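Local coordinates for protein peptide amidase (Stenotrophomonas maltophilia, PDB 1M22) that probably hydrolyses amide bonds, as a peptide amidase of the amidase signature family, at residues G188-P193 with G225-S230; A258-T263 with S469-I474; A264-Q269 with M476-E481. One frame throughout, in Å; residues are numbered along the deposited sequence.

Contact 1: residues G188-P193 with G225-S230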
ATOM      1  N   GLY A 188       7.194   0.286  -4.754  1.00  7.22           N
ATOM      2  CA  GLY A 188       6.142  -0.398  -5.487  1.00  7.72           C
ATOM      3  C   GLY A 188       5.167  -1.241  -4.682  1.00  7.26           C
ATOM      4  O   GLY A 188       4.117  -1.624  -5.209  1.00  8.09           O
ATOM      5  N   SER A 189       5.473  -1.500  -3.411  1.00  6.52           N
ATOM      6  CA  SER A 189       4.632  -2.369  -2.584  1.00  6.94           C
ATOM      7  C   SER A 189       3.186  -1.984  -2.294  1.00  6.06           C
ATOM      8  O   SER A 189       2.439  -2.798  -1.747  1.00  6.44           O
ATOM      9  CB  SER A 189       5.345  -2.698  -1.275  1.00  8.42           C
ATOM     10  OG  SER A 189       6.362  -3.661  -1.506  1.00 17.00           O
ATOM     11  N   ILE A 190       2.793  -0.754  -2.609  1.00  5.35           N
ATOM     12  CA  ILE A 190       1.394  -0.375  -2.446  1.00  5.01           C
ATOM     13  C   ILE A 190       0.767  -0.243  -3.831  1.00  5.36           C
ATOM     14  O   ILE A 190      -0.202  -0.931  -4.147  1.00  6.74           O
ATOM     15  CB  ILE A 190       1.201   0.972  -1.702  1.00  5.00           C
ATOM     16  CG1 ILE A 190       1.412   0.775  -0.198  1.00  6.39           C
ATOM     17  CG2 ILE A 190      -0.213   1.521  -1.962  1.00  7.02           C
ATOM     18  CD1 ILE A 190       1.402   2.064   0.596  1.00  6.99           C
ATOM     19  N   VAL A 191       1.343   0.602  -4.679  1.00  5.68           N
ATOM     20  CA  VAL A 191       0.749   0.825  -5.991  1.00  6.53           C
ATOM     21  C   VAL A 191       0.744  -0.358  -6.945  1.00  6.22           C
ATOM     22  O   VAL A 191      -0.200  -0.514  -7.717  1.00  6.30           O
ATOM     23  CB  VAL A 191       1.368   2.068  -6.697  1.00  6.46           C
ATOM     24  CG1 VAL A 191       1.090   3.313  -5.867  1.00  8.24           C
ATOM     25  CG2 VAL A 191       2.863   1.884  -6.906  1.00  9.19           C
ATOM     26  N   CYS A 192       1.767  -1.203  -6.891  1.00  6.28           N
ATOM     27  CA  CYS A 192       1.795  -2.345  -7.797  1.00  8.70           C
ATOM     28  C   CYS A 192       0.706  -3.366  -7.462  1.00  6.14           C
ATOM     29  O   CYS A 192      -0.085  -3.731  -8.333  1.00  6.57           O
ATOM     30  CB  CYS A 192       3.169  -3.013  -7.789  1.00  8.10           C
ATOM     31  SG  CYS A 192       3.551  -3.831  -9.347  1.00 22.03           S
ATOM     32  N   PRO A 193       0.650  -3.846  -6.206  1.00  5.54           N
ATOM     33  CA  PRO A 193      -0.417  -4.815  -5.934  1.00  6.01           C
ATOM     34  C   PRO A 193      -1.804  -4.182  -6.040  1.00  6.27           C
ATOM     35  O   PRO A 193      -2.776  -4.855  -6.363  1.00  6.12           O
ATOM     36  CB  PRO A 193      -0.083  -5.337  -4.533  1.00  6.63           C
ATOM     37  CG  PRO A 193       0.743  -4.238  -3.920  1.00  6.60           C
ATOM     38  CD  PRO A 193       1.585  -3.748  -5.071  1.00  6.37           C
ATOM     39  N   GLY A 225       0.209   3.348   3.729  1.00  5.44           N
ATOM     40  CA  GLY A 225      -0.716   4.064   2.877  1.00  6.26           C
ATOM     41  C   GLY A 225      -2.001   3.286   2.732  1.00  5.80           C
ATOM     42  O   GLY A 225      -2.025   2.073   2.952  1.00  5.94           O
ATOM     43  N   PRO A 226      -3.094   3.954   2.354  1.00  4.52           N
ATOM     44  CA  PRO A 226      -4.385   3.287   2.191  1.00  6.35           C
ATOM     45  C   PRO A 226      -4.545   2.506   0.896  1.00  5.04           C
ATOM     46  O   PRO A 226      -3.944   2.827  -0.130  1.00  6.85           O
ATOM     47  CB  PRO A 226      -5.370   4.444   2.272  1.00  8.34           C
ATOM     48  CG  PRO A 226      -4.625   5.539   1.577  1.00  8.90           C
ATOM     49  CD  PRO A 226      -3.218   5.407   2.140  1.00  6.88           C
ATOM     50  N   MET A 227      -5.366   1.468   0.974  1.00  6.42           N
ATOM     51  CA  MET A 227      -5.710   0.633  -0.167  1.00  6.37           C
ATOM     52  C   MET A 227      -7.225   0.503  -0.044  1.00  5.93           C
ATOM     53  O   MET A 227      -7.754   0.142   1.012  1.00  6.89           O
ATOM     54  CB  MET A 227      -4.967  -0.697  -0.075  1.00  8.59           C
ATOM     55  CG  MET A 227      -3.454  -0.457  -0.125  1.00  9.79           C
ATOM     56  SD  MET A 227      -2.378  -1.894  -0.019  1.00 11.01           S
ATOM     57  CE  MET A 227      -2.303  -2.414  -1.741  1.00 10.19           C
ATOM     58  N   ALA A 228      -7.919   0.836  -1.125  1.00  5.10           N
ATOM     59  CA  ALA A 228      -9.371   0.855  -1.124  1.00  5.57           C
ATOM     60  C   ALA A 228      -9.915   0.667  -2.522  1.00  5.30           C
ATOM     61  O   ALA A 228      -9.180   0.746  -3.500  1.00  6.11           O
ATOM     62  CB  ALA A 228      -9.849   2.191  -0.564  1.00  6.77           C
ATOM     63  N   ARG A 229     -11.218   0.434  -2.621  1.00  5.83           N
ATOM     64  CA  ARG A 229     -11.826   0.239  -3.927  1.00  7.07           C
ATOM     65  C   ARG A 229     -12.100   1.562  -4.628  1.00  7.96           C
ATOM     66  O   ARG A 229     -12.288   1.594  -5.845  1.00  9.03           O
ATOM     67  CB  ARG A 229     -13.121  -0.562  -3.786  1.00  6.70           C
ATOM     68  CG  ARG A 229     -12.899  -2.012  -3.376  1.00  7.55           C
ATOM     69  CD  ARG A 229     -14.220  -2.706  -3.082  1.00  7.63           C
ATOM     70  NE  ARG A 229     -14.911  -2.086  -1.956  1.00  8.42           N
ATOM     71  CZ  ARG A 229     -14.634  -2.326  -0.678  1.00  8.28           C
ATOM     72  NH1 ARG A 229     -13.681  -3.189  -0.344  1.00  8.52           N
ATOM     73  NH2 ARG A 229     -15.300  -1.684   0.273  1.00 10.21           N
ATOM     74  N   SER A 230     -12.106   2.653  -3.865  1.00  6.40           N
ATOM     75  CA  SER A 230     -12.375   3.973  -4.427  1.00  7.10           C
ATOM     76  C   SER A 230     -11.445   5.035  -3.860  1.00  6.39           C
ATOM     77  O   SER A 230     -10.889   4.878  -2.772  1.00  6.21           O
ATOM     78  CB  SER A 230     -13.818   4.386  -4.131  1.00  8.52           C
ATOM     79  OG  SER A 230     -13.980   4.662  -2.748  1.00  9.21           O
TER
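Two backbone N-H groups, those of I190 and V191, converge on E185 OE1, and this double grip holds I190 where its side chain meets G225 and M227. The place is the catalytic centre of the amidase signature fold: the neighbouring S189 is the nucleophile, its OG hydrogen-bonded to S165 OG, while the side chains of I190 and K86 are about 6 Å apart. Within the segment, C192 N donates to G188 O at 2.9 Å, closing the turn that leads into helix 191-196. The partner segment belongs to strand 223-228, an inner strand of the mixed sheet, bonded through G225 and M227 to strand 180-185 and through P226 and A228 to strand 200-203.

The two segments meet by van der Waals contact alone, mostly through apolar side chains. I190 CD1 ends over the strand backbone, 3.6 Å from G225 N, an approach possible because G225 has no CB, whose place would lie only 2.9 Å from I190 CD1. The other branch, I190 CG2, lies anti to the backbone N (chi1 -77° for CG1) and faces M227 CG at 4.2 Å. M227 runs extended to its sulfur and then bends, chi3 86°, bringing CE to 3.5 Å from I190 O. A170 of helix 167-174 touches both M227 and P193, whose side chains cross at about a right angle; the nearest atoms of M227 and P193 are CE and CG, 4.2 Å apart.

Contact 2: residues A258-T263 with S469-I474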
ATOM      1  N   ALA A 258      -1.590  20.411   9.029  1.00 21.21           N
ATOM      2  CA  ALA A 258      -2.799  20.827   9.725  1.00 20.87           C
ATOM      3  C   ALA A 258      -3.792  19.678   9.740  1.00 20.79           C
ATOM      4  O   ALA A 258      -3.586  18.665   9.069  1.00 20.21           O
ATOM      5  CB  ALA A 258      -3.409  22.037   9.033  1.00 25.19           C
ATOM      6  N   VAL A 259      -4.853  19.824  10.524  1.00 21.26           N
ATOM      7  CA  VAL A 259      -5.887  18.801  10.589  1.00 22.06           C
ATOM      8  C   VAL A 259      -6.610  18.917   9.254  1.00 21.77           C
ATOM      9  O   VAL A 259      -7.613  19.622   9.133  1.00 24.13           O
ATOM     10  CB  VAL A 259      -6.872  19.074  11.742  1.00 22.47           C
ATOM     11  CG1 VAL A 259      -7.923  17.979  11.798  1.00 24.34           C
ATOM     12  CG2 VAL A 259      -6.115  19.153  13.060  1.00 24.19           C
ATOM     13  N   TYR A 260      -6.082  18.223   8.253  1.00 19.66           N
ATOM     14  CA  TYR A 260      -6.624  18.279   6.903  1.00 17.50           C
ATOM     15  C   TYR A 260      -7.578  17.151   6.531  1.00 14.96           C
ATOM     16  O   TYR A 260      -7.265  15.971   6.696  1.00 14.91           O
ATOM     17  CB  TYR A 260      -5.470  18.302   5.902  1.00 17.39           C
ATOM     18  CG  TYR A 260      -5.851  18.800   4.529  1.00 17.05           C
ATOM     19  CD1 TYR A 260      -5.968  20.165   4.270  1.00 18.39           C
ATOM     20  CD2 TYR A 260      -6.086  17.907   3.485  1.00 15.29           C
ATOM     21  CE1 TYR A 260      -6.306  20.630   3.004  1.00 18.39           C
ATOM     22  CE2 TYR A 260      -6.426  18.362   2.215  1.00 14.26           C
ATOM     23  CZ  TYR A 260      -6.533  19.723   1.980  1.00 17.58           C
ATOM     24  OH  TYR A 260      -6.851  20.176   0.722  1.00 18.60           O
ATOM     25  N   ASP A 261      -8.740  17.530   6.013  1.00 14.17           N
ATOM     26  CA  ASP A 261      -9.745  16.569   5.582  1.00 11.14           C
ATOM     27  C   ASP A 261      -9.550  16.342   4.084  1.00 10.53           C
ATOM     28  O   ASP A 261      -9.977  17.154   3.261  1.00  9.93           O
ATOM     29  CB  ASP A 261     -11.147  17.120   5.866  1.00 13.24           C
ATOM     30  CG  ASP A 261     -12.249  16.217   5.347  1.00 16.35           C
ATOM     31  OD1 ASP A 261     -11.961  15.053   5.002  1.00 16.15           O
ATOM     32  OD2 ASP A 261     -13.411  16.675   5.293  1.00 21.33           O
ATOM     33  N   TYR A 262      -8.902  15.236   3.732  1.00  8.13           N
ATOM     34  CA  TYR A 262      -8.651  14.943   2.329  1.00  7.91           C
ATOM     35  C   TYR A 262      -9.921  14.662   1.532  1.00  7.60           C
ATOM     36  O   TYR A 262      -9.904  14.732   0.306  1.00  8.64           O
ATOM     37  CB  TYR A 262      -7.667  13.775   2.201  1.00  7.29           C
ATOM     38  CG  TYR A 262      -6.269  14.121   2.666  1.00  7.31           C
ATOM     39  CD1 TYR A 262      -5.388  14.826   1.838  1.00  7.16           C
ATOM     40  CD2 TYR A 262      -5.838  13.777   3.946  1.00  7.22           C
ATOM     41  CE1 TYR A 262      -4.112  15.178   2.279  1.00  6.81           C
ATOM     42  CE2 TYR A 262      -4.571  14.128   4.395  1.00  8.25           C
ATOM     43  CZ  TYR A 262      -3.713  14.827   3.560  1.00  6.50           C
ATOM     44  OH  TYR A 262      -2.460  15.181   4.016  1.00  8.84           O
ATOM     45  N   THR A 263     -11.025  14.359   2.212  1.00  8.14           N
ATOM     46  CA  THR A 263     -12.268  14.102   1.483  1.00 10.44           C
ATOM     47  C   THR A 263     -12.821  15.400   0.895  1.00 10.53           C
ATOM     48  O   THR A 263     -13.688  15.374   0.023  1.00 10.30           O
ATOM     49  CB  THR A 263     -13.353  13.432   2.368  1.00 11.51           C
ATOM     50  OG1 THR A 263     -13.810  14.349   3.369  1.00 16.28           O
ATOM     51  CG2 THR A 263     -12.792  12.184   3.034  1.00 13.06           C
ATOM     52  N   SER A 469       1.990  16.854  -2.309  1.00  6.42           N
ATOM     53  CA  SER A 469       0.933  17.165  -3.269  1.00  5.87           C
ATOM     54  C   SER A 469      -0.278  16.230  -3.206  1.00  6.27           C
ATOM     55  O   SER A 469      -1.068  16.181  -4.151  1.00  7.94           O
ATOM     56  CB  SER A 469       1.500  17.170  -4.696  1.00  7.01           C
ATOM     57  OG  SER A 469       1.952  15.887  -5.087  1.00  7.44           O
ATOM     58  N   GLU A 470      -0.440  15.505  -2.101  1.00  7.10           N
ATOM     59  CA  GLU A 470      -1.578  14.593  -1.966  1.00  7.09           C
ATOM     60  C   GLU A 470      -2.931  15.246  -2.243  1.00  6.85           C
ATOM     61  O   GLU A 470      -3.775  14.654  -2.908  1.00  8.00           O
ATOM     62  CB  GLU A 470      -1.619  13.955  -0.574  1.00  7.80           C
ATOM     63  CG  GLU A 470      -0.495  12.972  -0.281  1.00  7.34           C
ATOM     64  CD  GLU A 470       0.777  13.648   0.179  1.00  8.54           C
ATOM     65  OE1 GLU A 470       0.779  14.883   0.392  1.00  7.94           O
ATOM     66  OE2 GLU A 470       1.777  12.931   0.341  1.00  8.60           O
ATOM     67  N   PRO A 471      -3.167  16.467  -1.729  1.00  7.13           N
ATOM     68  CA  PRO A 471      -4.470  17.092  -1.997  1.00  7.61           C
ATOM     69  C   PRO A 471      -4.766  17.195  -3.493  1.00  8.46           C
ATOM     70  O   PRO A 471      -5.861  16.856  -3.947  1.00  9.20           O
ATOM     71  CB  PRO A 471      -4.335  18.464  -1.341  1.00  8.37           C
ATOM     72  CG  PRO A 471      -3.399  18.195  -0.191  1.00  8.99           C
ATOM     73  CD  PRO A 471      -2.355  17.303  -0.825  1.00  7.20           C
ATOM     74  N   LYS A 472      -3.780  17.653  -4.258  1.00  8.44           N
ATOM     75  CA  LYS A 472      -3.936  17.807  -5.700  1.00  9.95           C
ATOM     76  C   LYS A 472      -4.047  16.459  -6.408  1.00  8.25           C
ATOM     77  O   LYS A 472      -4.853  16.294  -7.325  1.00  8.88           O
ATOM     78  CB  LYS A 472      -2.753  18.593  -6.277  1.00 14.82           C
ATOM     79  CG  LYS A 472      -2.855  18.853  -7.772  1.00 20.66           C
ATOM     80  CD  LYS A 472      -1.564  19.429  -8.339  1.00 25.60           C
ATOM     81  CE  LYS A 472      -1.234  20.790  -7.750  1.00 26.79           C
ATOM     82  NZ  LYS A 472       0.024  21.340  -8.331  1.00 26.75           N
ATOM     83  N   LEU A 473      -3.236  15.492  -5.991  1.00  7.69           N
ATOM     84  CA  LEU A 473      -3.289  14.177  -6.618  1.00  8.54           C
ATOM     85  C   LEU A 473      -4.648  13.531  -6.404  1.00  7.32           C
ATOM     86  O   LEU A 473      -5.181  12.881  -7.300  1.00  7.58           O
ATOM     87  CB  LEU A 473      -2.194  13.261  -6.068  1.00 10.30           C
ATOM     88  CG  LEU A 473      -0.758  13.595  -6.474  1.00 10.98           C
ATOM     89  CD1 LEU A 473       0.177  12.513  -5.949  1.00 13.89           C
ATOM     90  CD2 LEU A 473      -0.652  13.690  -7.993  1.00 11.59           C
ATOM     91  N   ILE A 474      -5.212  13.713  -5.216  1.00  8.40           N
ATOM     92  CA  ILE A 474      -6.518  13.143  -4.920  1.00  8.50           C
ATOM     93  C   ILE A 474      -7.602  13.798  -5.776  1.00  8.78           C
ATOM     94  O   ILE A 474      -8.474  13.108  -6.308  1.00  8.58           O
ATOM     95  CB  ILE A 474      -6.848  13.280  -3.420  1.00  8.15           C
ATOM     96  CG1 ILE A 474      -5.985  12.294  -2.629  1.00  8.62           C
ATOM     97  CG2 ILE A 474      -8.332  13.012  -3.172  1.00 10.29           C
ATOM     98  CD1 ILE A 474      -6.064  12.452  -1.122  1.00  9.70           C
TER
HETATM   99  O   HOH W   1      -0.799  16.211   2.240  1.00 10.41           O
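Different first torsions bring Y260 and Y262 together against P471: chi1 of -161° puts Y260 CG anti to its backbone N, whereas chi1 of -68° puts Y262 CG anti to its carbonyl carbon. The outcome is an edge-on meeting of the two rings, with Y260 CD2 standing 3.5 Å above the plane of the Y262 ring, toward its rim, and Y262 CG lying in the plane of the Y260 ring. P471 CG enters the angle between them, 3.9 Å from Y260 CE2 and 4.0 Å from Y262 CE1. Farther along the same ring, I474 CD1 comes within 3.9 Å of Y262 CD1, the two side chains crossing at about a right angle, and E470 CB approaches Y262 CE1 obliquely.

In the fold, this joins the long loop between helix 231-241 and strand 275-279 to the first turn of helix 470-484, where L473 N bonds to S469 O. A235 and L238 of helix 231-241 also touch Y262, so the ring has neighbours from both helices. Its hydroxyl is bridged to the terminal helix by water 1, which sits in the ring plane 2.6 Å from Y262 OH and donates to E470 OE1. E470 OE2 has a separate partner in T205 OG1, so both carboxylate oxygens are engaged, while Y260 OH bonds to R265 NH1. An Asx turn from D261 to T263 carries the backbone past Y262: T263 N meets D261 OD1 from above the carboxylate plane. T263 OG1 is a second donor to D261 OD1, at 2.6 Å on the syn side, 23° out of that plane.

Contact 3: residues A264-Q269 with M476-E481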
ATOM      1  N   ALA A 264     -12.312  16.534   1.368  1.00 10.92           N
ATOM      2  CA  ALA A 264     -12.736  17.830   0.849  1.00 12.86           C
ATOM      3  C   ALA A 264     -12.167  18.014  -0.559  1.00 11.92           C
ATOM      4  O   ALA A 264     -12.630  18.862  -1.322  1.00 13.74           O
ATOM      5  CB  ALA A 264     -12.242  18.953   1.761  1.00 13.49           C
ATOM      6  N   ARG A 265     -11.162  17.210  -0.898  1.00 11.54           N
ATOM      7  CA  ARG A 265     -10.520  17.283  -2.206  1.00 10.76           C
ATOM      8  C   ARG A 265     -11.165  16.363  -3.241  1.00 10.50           C
ATOM      9  O   ARG A 265     -10.663  16.228  -4.359  1.00 12.82           O
ATOM     10  CB  ARG A 265      -9.029  16.953  -2.072  1.00 12.28           C
ATOM     11  CG  ARG A 265      -8.219  17.991  -1.294  1.00 12.53           C
ATOM     12  CD  ARG A 265      -7.880  19.209  -2.150  1.00 18.35           C
ATOM     13  NE  ARG A 265      -9.053  20.007  -2.502  1.00 22.75           N
ATOM     14  CZ  ARG A 265      -9.756  20.729  -1.636  1.00 22.60           C
ATOM     15  NH1 ARG A 265      -9.410  20.761  -0.356  1.00 25.27           N
ATOM     16  NH2 ARG A 265     -10.805  21.426  -2.051  1.00 25.85           N
ATOM     17  N   LEU A 266     -12.273  15.725  -2.872  1.00  9.55           N
ATOM     18  CA  LEU A 266     -12.980  14.844  -3.797  1.00  9.96           C
ATOM     19  C   LEU A 266     -13.841  15.739  -4.693  1.00 10.63           C
ATOM     20  O   LEU A 266     -15.067  15.802  -4.568  1.00 11.73           O
ATOM     21  CB  LEU A 266     -13.835  13.840  -3.019  1.00  9.81           C
ATOM     22  CG  LEU A 266     -13.027  12.932  -2.080  1.00  9.27           C
ATOM     23  CD1 LEU A 266     -13.975  12.090  -1.244  1.00 10.87           C
ATOM     24  CD2 LEU A 266     -12.077  12.045  -2.882  1.00 11.15           C
ATOM     25  N   ASP A 267     -13.162  16.433  -5.600  1.00 11.76           N
ATOM     26  CA  ASP A 267     -13.782  17.375  -6.525  1.00 12.70           C
ATOM     27  C   ASP A 267     -13.945  16.771  -7.921  1.00 12.19           C
ATOM     28  O   ASP A 267     -12.958  16.478  -8.587  1.00 11.33           O
ATOM     29  CB  ASP A 267     -12.896  18.621  -6.608  1.00 14.58           C
ATOM     30  CG  ASP A 267     -13.537  19.753  -7.379  1.00 16.96           C
ATOM     31  OD1 ASP A 267     -14.529  19.515  -8.095  1.00 13.78           O
ATOM     32  OD2 ASP A 267     -13.030  20.891  -7.276  1.00 20.78           O
ATOM     33  N   PRO A 268     -15.196  16.588  -8.383  1.00 11.13           N
ATOM     34  CA  PRO A 268     -15.437  16.018  -9.713  1.00 13.15           C
ATOM     35  C   PRO A 268     -14.909  16.893 -10.859  1.00 12.32           C
ATOM     36  O   PRO A 268     -14.815  16.447 -12.003  1.00 15.02           O
ATOM     37  CB  PRO A 268     -16.955  15.839  -9.741  1.00 13.75           C
ATOM     38  CG  PRO A 268     -17.438  16.936  -8.860  1.00 13.89           C
ATOM     39  CD  PRO A 268     -16.470  16.883  -7.703  1.00 12.84           C
ATOM     40  N   GLN A 269     -14.568  18.140 -10.544  1.00 11.51           N
ATOM     41  CA  GLN A 269     -14.014  19.063 -11.532  1.00 11.93           C
ATOM     42  C   GLN A 269     -12.522  19.239 -11.239  1.00 11.47           C
ATOM     43  O   GLN A 269     -11.890  20.199 -11.683  1.00 12.62           O
ATOM     44  CB  GLN A 269     -14.727  20.417 -11.460  1.00 15.33           C
ATOM     45  CG  GLN A 269     -16.198  20.354 -11.854  1.00 20.10           C
ATOM     46  CD  GLN A 269     -16.853  21.722 -11.937  1.00 24.86           C
ATOM     47  OE1 GLN A 269     -18.023  21.839 -12.304  1.00 27.65           O
ATOM     48  NE2 GLN A 269     -16.101  22.763 -11.597  1.00 26.93           N
ATOM     49  N   MET A 476      -7.305  15.157  -8.720  1.00  7.39           N
ATOM     50  CA  MET A 476      -7.151  14.680 -10.085  1.00  7.44           C
ATOM     51  C   MET A 476      -7.570  13.227 -10.261  1.00  6.39           C
ATOM     52  O   MET A 476      -8.276  12.886 -11.215  1.00  7.67           O
ATOM     53  CB  MET A 476      -5.703  14.891 -10.532  1.00  8.31           C
ATOM     54  CG  MET A 476      -5.336  16.372 -10.617  1.00  9.79           C
ATOM     55  SD  MET A 476      -3.639  16.719 -11.112  1.00 15.05           S
ATOM     56  CE  MET A 476      -3.702  16.344 -12.767  1.00 13.64           C
ATOM     57  N   ALA A 477      -7.143  12.375  -9.336  1.00  6.65           N
ATOM     58  CA  ALA A 477      -7.478  10.958  -9.389  1.00  7.26           C
ATOM     59  C   ALA A 477      -8.983  10.750  -9.235  1.00  6.47           C
ATOM     60  O   ALA A 477      -9.578   9.922  -9.922  1.00  6.62           O
ATOM     61  CB  ALA A 477      -6.724  10.207  -8.298  1.00  7.41           C
ATOM     62  N   TYR A 478      -9.601  11.502  -8.332  1.00  6.74           N
ATOM     63  CA  TYR A 478     -11.037  11.390  -8.117  1.00  6.13           C
ATOM     64  C   TYR A 478     -11.799  11.820  -9.371  1.00  7.14           C
ATOM     65  O   TYR A 478     -12.736  11.147  -9.800  1.00  7.36           O
ATOM     66  CB  TYR A 478     -11.464  12.262  -6.937  1.00  8.44           C
ATOM     67  CG  TYR A 478     -12.941  12.200  -6.634  1.00  7.14           C
ATOM     68  CD1 TYR A 478     -13.502  11.081  -6.016  1.00  7.94           C
ATOM     69  CD2 TYR A 478     -13.785  13.260  -6.968  1.00  8.18           C
ATOM     70  CE1 TYR A 478     -14.866  11.020  -5.737  1.00  7.62           C
ATOM     71  CE2 TYR A 478     -15.152  13.208  -6.693  1.00  8.69           C
ATOM     72  CZ  TYR A 478     -15.683  12.086  -6.078  1.00  9.24           C
ATOM     73  OH  TYR A 478     -17.030  12.022  -5.795  1.00 12.00           O
ATOM     74  N   ALA A 479     -11.397  12.943  -9.956  1.00  6.55           N
ATOM     75  CA  ALA A 479     -12.056  13.443 -11.160  1.00  7.18           C
ATOM     76  C   ALA A 479     -11.967  12.417 -12.287  1.00  7.65           C
ATOM     77  O   ALA A 479     -12.921  12.220 -13.040  1.00  8.84           O
ATOM     78  CB  ALA A 479     -11.424  14.759 -11.592  1.00  8.65           C
ATOM     79  N   TYR A 480     -10.816  11.766 -12.410  1.00  6.94           N
ATOM     80  CA  TYR A 480     -10.636  10.749 -13.440  1.00  6.43           C
ATOM     81  C   TYR A 480     -11.528   9.543 -13.148  1.00  7.02           C
ATOM     82  O   TYR A 480     -12.227   9.036 -14.028  1.00  7.50           O
ATOM     83  CB  TYR A 480      -9.176  10.284 -13.494  1.00  7.70           C
ATOM     84  CG  TYR A 480      -9.002   9.018 -14.302  1.00  6.78           C
ATOM     85  CD1 TYR A 480      -9.071   9.037 -15.694  1.00  7.76           C
ATOM     86  CD2 TYR A 480      -8.864   7.785 -13.667  1.00  8.69           C
ATOM     87  CE1 TYR A 480      -9.017   7.855 -16.434  1.00  8.53           C
ATOM     88  CE2 TYR A 480      -8.811   6.601 -14.395  1.00  8.63           C
ATOM     89  CZ  TYR A 480      -8.890   6.643 -15.773  1.00  9.85           C
ATOM     90  OH  TYR A 480      -8.875   5.464 -16.483  1.00 12.83           O
ATOM     91  N   GLU A 481     -11.496   9.091 -11.901  1.00  6.69           N
ATOM     92  CA  GLU A 481     -12.276   7.942 -11.475  1.00  7.32           C
ATOM     93  C   GLU A 481     -13.775   8.130 -11.676  1.00  7.19           C
ATOM     94  O   GLU A 481     -14.472   7.222 -12.135  1.00  7.72           O
ATOM     95  CB  GLU A 481     -11.997   7.665 -10.000  1.00  8.04           C
ATOM     96  CG  GLU A 481     -12.786   6.510  -9.423  1.00 10.52           C
ATOM     97  CD  GLU A 481     -12.853   6.574  -7.911  1.00  9.59           C
ATOM     98  OE1 GLU A 481     -13.337   7.599  -7.387  1.00 11.87           O
ATOM     99  OE2 GLU A 481     -12.424   5.608  -7.251  1.00  9.91           O
TER
HETATM  100  O   HOH W   2     -14.325  14.523 -13.875  1.00 17.00           O
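One face of the Y478 ring is covered by L266, whose CB stands 3.8 Å from the ring centroid and only 3° off the ring normal, a CH-pi contact placed almost exactly over the centre. At the rim, near the ring plane, lie D267 C and P268 N, so the loop passes over the face at L266 and then runs down along the edge. Y478 takes this position with CG anti to its backbone N (chi1 -180°), which carries the ring off the helix toward the loop. The L266 side chain crosses that of Y478 at about a right angle, and its CD2 branch reaches Y478 CD1 at 3.6 Å. On the same side of the ring, toward its rim, L266 O lies 3.4 Å from Y478 CE2. P268 lies alongside, pointing the same way as the tyrosine, its CD 4.0 Å from Y478 CE2.

A479 takes up the next part of the loop: its CB is 3.8 Å from both D267 O and P268 O. Water 2 reinforces this end by donating to P268 O (2.7 Å) and to A479 O, linking loop and helix carbonyls that cannot bond each other. The loop is bent by two turns. L266 is the centre of an inverse gamma turn with a weak D267 N to R265 O bond; D267 OD1 then accepts from Q269 N with an N-H...O angle of 159°, an Asx turn in which the donor comes from above the carboxylate plane.

A477 and Y480 of the helix touch strand 446-454 instead, while V231 of helix 231-241 touches both L266 and Y478. Helix 470-484 is thus part of the helical cover over the mixed beta sheet of the amidase signature fold, with the loop laid along its outer flank.

Contact 1 comes first along the chain and is complete before the others begin: it closes the 31-residue excursion between the nucleophile turn and strand 223-228, tying the catalytic centre to the middle of the sheet. Contacts 2 and 3 each close a span of more than 200 residues, and their segments alternate, 258-263 then 264-269 against 469-474 then 476-481. They therefore cross, laying one continuous loop along successive turns of helix 470-484. R265 joins them, since its NH1 is 2.8 Å from Y260 OH, a probable hydrogen bond. Contact 3 also meets contact 1 where E481 OE2 accepts from V231 N and packs on S230 CA, at the start of helix 231-241, whereas contacts 1 and 2 stay about 8 Å apart at their nearest atoms.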